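4-aminobutyrate transaminase (PDB 6WOP) probably catalyses the pyridoxal-phosphate-dependent transfer of an amino group from 4-aminobutyrate to 2-oxoglutarate, as a class-III aminotransferase. Local coordinates at residues A[132-137]-A[165-170]. Sequence-based numbering, arbitrary orientation.
Sequences IITFGN and AGVFHA
Ile132 N gives its hydrogen to Gly166 O at 2.8 Å, the first of five backbone hydrogen bonds that zip 132-137 to 165-170 in parallel register. Phe168 spends both its polar backbone atoms on the partner strand: its N donates to Ile132 O, and its O receives Thr134 N at 3.0 Å. Thr134 O then accepts Ala170 N, and Ala170 O takes Gly136 N at 2.8 Å, carrying the pairing one residue past Phe135. Four of the acceptors also collect a CA-H, as Ile132 O does from Val167 CA at 3.3 Å. Ile133, whose backbone faces the other way, bonds to Ala203 and Val205 of strand 201-206.

Helix 144-149 links the two strands in sequence, as a beta-alpha-beta crossover in the large domain of this fold type I aminotransferase, and 167-170 is the outermost strand of the sheet within the chain. On the face towards that helix, the side chains of Thr134 and His169 run alongside each other. With chi1 at 55°, OG1 of Thr134 lies between the backbone N and the carbonyl carbon, which brings it to 3.1 Å from His169 CD2. Met149 O hydrogen-bonds both OG1 and His169 NE2, while ND1 bonds to Asp195 of the second subunit; both imidazole nitrogens are thus satisfied, and the ring is tied across the subunit boundary. Phe135 O approaches the imidazole edge, 3.8 Å from CD2 of His169.

On the other face, Ala170 CB touches the Phe135 ring at CE2, 3.7 Å away, and approaches Ile133 CG2 at 4.3 Å. Helix 181-194 packs over Ala170 and Ile133 through Ile191.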
ATOM      1  N   ILE A 132       9.288  -7.167   4.028  1.00 14.25           N
ATOM      2  CA  ILE A 132      10.733  -6.975   4.016  1.00 15.67           C
ATOM      3  C   ILE A 132      11.138  -6.229   5.272  1.00 16.79           C
ATOM      4  O   ILE A 132      10.559  -5.186   5.581  1.00 18.99           O
ATOM      5  CB  ILE A 132      11.135  -6.181   2.762  1.00 13.92           C
ATOM      6  CG1 ILE A 132      10.746  -6.937   1.471  1.00 15.04           C
ATOM      7  CG2 ILE A 132      12.627  -5.809   2.755  1.00 16.40           C
ATOM      8  CD1 ILE A 132      11.733  -8.169   1.223  1.00 16.52           C
ATOM      9  N   ILE A 133      12.138  -6.722   5.989  1.00 17.12           N
ATOM     10  CA  ILE A 133      12.663  -6.013   7.135  1.00 15.68           C
ATOM     11  C   ILE A 133      14.070  -5.532   6.791  1.00 17.60           C
ATOM     12  O   ILE A 133      14.929  -6.334   6.390  1.00 15.00           O
ATOM     13  CB  ILE A 133      12.672  -6.912   8.388  1.00 15.26           C
ATOM     14  CG1 ILE A 133      11.251  -7.236   8.799  1.00 16.94           C
ATOM     15  CG2 ILE A 133      13.397  -6.198   9.562  1.00 15.53           C
ATOM     16  CD1 ILE A 133      11.143  -8.209   9.975  1.00 18.26           C
ATOM     17  N   THR A 134      14.302  -4.241   6.939  1.00 17.53           N
ATOM     18  CA  THR A 134      15.623  -3.656   6.809  1.00 14.88           C
ATOM     19  C   THR A 134      15.941  -2.956   8.133  1.00 15.98           C
ATOM     20  O   THR A 134      15.232  -3.114   9.138  1.00 18.93           O
ATOM     21  CB  THR A 134      15.715  -2.656   5.642  1.00 16.94           C
ATOM     22  OG1 THR A 134      14.700  -1.674   5.828  1.00 16.44           O
ATOM     23  CG2 THR A 134      15.364  -3.306   4.284  1.00 16.73           C
ATOM     24  N   PHE A 135      17.035  -2.170   8.156  1.00 14.41           N
ATOM     25  CA  PHE A 135      17.516  -1.598   9.404  1.00 16.97           C
ATOM     26  C   PHE A 135      17.662  -0.083   9.287  1.00 16.84           C
ATOM     27  O   PHE A 135      17.970   0.458   8.231  1.00 18.86           O
ATOM     28  CB  PHE A 135      18.867  -2.247   9.800  1.00 20.53           C
ATOM     29  CG  PHE A 135      18.709  -3.659  10.207  1.00 22.99           C
ATOM     30  CD1 PHE A 135      18.649  -4.689   9.248  1.00 20.69           C
ATOM     31  CD2 PHE A 135      18.562  -3.978  11.519  1.00 18.73           C
ATOM     32  CE1 PHE A 135      18.454  -6.037   9.647  1.00 20.43           C
ATOM     33  CE2 PHE A 135      18.374  -5.301  11.924  1.00 18.96           C
ATOM     34  CZ  PHE A 135      18.303  -6.321  10.985  1.00 18.02           C
ATOM     35  N   GLY A 136      17.470   0.592  10.408  1.00 17.91           N
ATOM     36  CA  GLY A 136      17.630   2.021  10.418  1.00 18.79           C
ATOM     37  C   GLY A 136      19.041   2.344   9.969  1.00 19.20           C
ATOM     38  O   GLY A 136      19.992   1.635  10.315  1.00 19.07           O
ATOM     39  N   ASN A 137      19.161   3.414   9.190  1.00 17.45           N
ATOM     40  CA  ASN A 137      20.406   3.891   8.581  1.00 17.24           C
ATOM     41  C   ASN A 137      20.875   2.987   7.454  1.00 20.25           C
ATOM     42  O   ASN A 137      21.924   3.294   6.826  1.00 23.45           O
ATOM     43  CB  ASN A 137      21.513   4.077   9.618  1.00 21.11           C
ATOM     44  CG  ASN A 137      21.046   4.915  10.778  1.00 25.65           C
ATOM     45  OD1 ASN A 137      20.661   6.073  10.557  1.00 26.09           O
ATOM     46  ND2 ASN A 137      21.103   4.373  12.026  1.00 24.37           N
ATOM     47  N   ALA A 165       3.779  -0.625   1.079  1.00 17.02           N
ATOM     48  CA  ALA A 165       3.457  -1.353   2.293  1.00 18.73           C
ATOM     49  C   ALA A 165       4.393  -2.539   2.507  1.00 19.14           C
ATOM     50  O   ALA A 165       4.961  -3.084   1.554  1.00 20.51           O
ATOM     51  CB  ALA A 165       2.023  -1.876   2.211  1.00 21.82           C
ATOM     52  N   GLY A 166       4.457  -2.999   3.772  1.00 15.81           N
ATOM     53  CA  GLY A 166       5.156  -4.239   4.118  1.00 18.27           C
ATOM     54  C   GLY A 166       6.664  -4.098   4.286  1.00 18.75           C
ATOM     55  O   GLY A 166       7.390  -5.095   4.216  1.00 22.13           O
ATOM     56  N   VAL A 167       7.164  -2.882   4.482  1.00 12.96           N
ATOM     57  CA  VAL A 167       8.589  -2.654   4.750  1.00 12.90           C
ATOM     58  C   VAL A 167       8.733  -2.053   6.135  1.00 18.44           C
ATOM     59  O   VAL A 167       8.103  -1.023   6.423  1.00 17.13           O
ATOM     60  CB  VAL A 167       9.185  -1.706   3.702  1.00 16.95           C
ATOM     61  CG1 VAL A 167      10.730  -1.428   3.975  1.00 12.83           C
ATOM     62  CG2 VAL A 167       8.951  -2.331   2.317  1.00 16.73           C
ATOM     63  N   PHE A 168       9.601  -2.643   6.983  1.00 15.66           N
ATOM     64  CA  PHE A 168       9.735  -2.130   8.342  1.00 14.73           C
ATOM     65  C   PHE A 168      11.202  -2.063   8.723  1.00 16.94           C
ATOM     66  O   PHE A 168      11.992  -2.878   8.264  1.00 19.32           O
ATOM     67  CB  PHE A 168       8.920  -3.058   9.338  1.00 16.22           C
ATOM     68  CG  PHE A 168       7.440  -3.048   9.004  1.00 18.47           C
ATOM     69  CD1 PHE A 168       6.656  -1.921   9.321  1.00 19.03           C
ATOM     70  CD2 PHE A 168       6.866  -4.108   8.320  1.00 18.41           C
ATOM     71  CE1 PHE A 168       5.266  -1.890   8.939  1.00 17.36           C
ATOM     72  CE2 PHE A 168       5.529  -4.080   7.949  1.00 18.42           C
ATOM     73  CZ  PHE A 168       4.738  -2.972   8.262  1.00 17.23           C
ATOM     74  N   HIS A 169      11.551  -1.153   9.644  1.00 19.80           N
ATOM     75  CA  HIS A 169      12.949  -0.985  10.057  1.00 16.34           C
ATOM     76  C   HIS A 169      13.207  -1.429  11.487  1.00 22.74           C
ATOM     77  O   HIS A 169      12.575  -0.920  12.440  1.00 19.33           O
ATOM     78  CB  HIS A 169      13.348   0.472   9.903  1.00 16.50           C
ATOM     79  CG  HIS A 169      13.340   0.920   8.473  1.00 19.44           C
ATOM     80  ND1 HIS A 169      12.217   1.451   7.875  1.00 17.55           N
ATOM     81  CD2 HIS A 169      14.299   0.871   7.512  1.00 19.31           C
ATOM     82  CE1 HIS A 169      12.482   1.734   6.603  1.00 17.79           C
ATOM     83  NE2 HIS A 169      13.738   1.384   6.354  1.00 18.70           N
ATOM     84  N   ALA A 170      14.201  -2.301  11.650  1.00 22.26           N
ATOM     85  CA  ALA A 170      14.717  -2.658  12.977  1.00 22.47           C
ATOM     86  C   ALA A 170      15.976  -1.837  13.307  1.00 22.44           C
ATOM     87  O   ALA A 170      16.479  -1.082  12.457  1.00 17.77           O
ATOM     88  CB  ALA A 170      15.013  -4.165  13.020  1.00 21.18           C
TER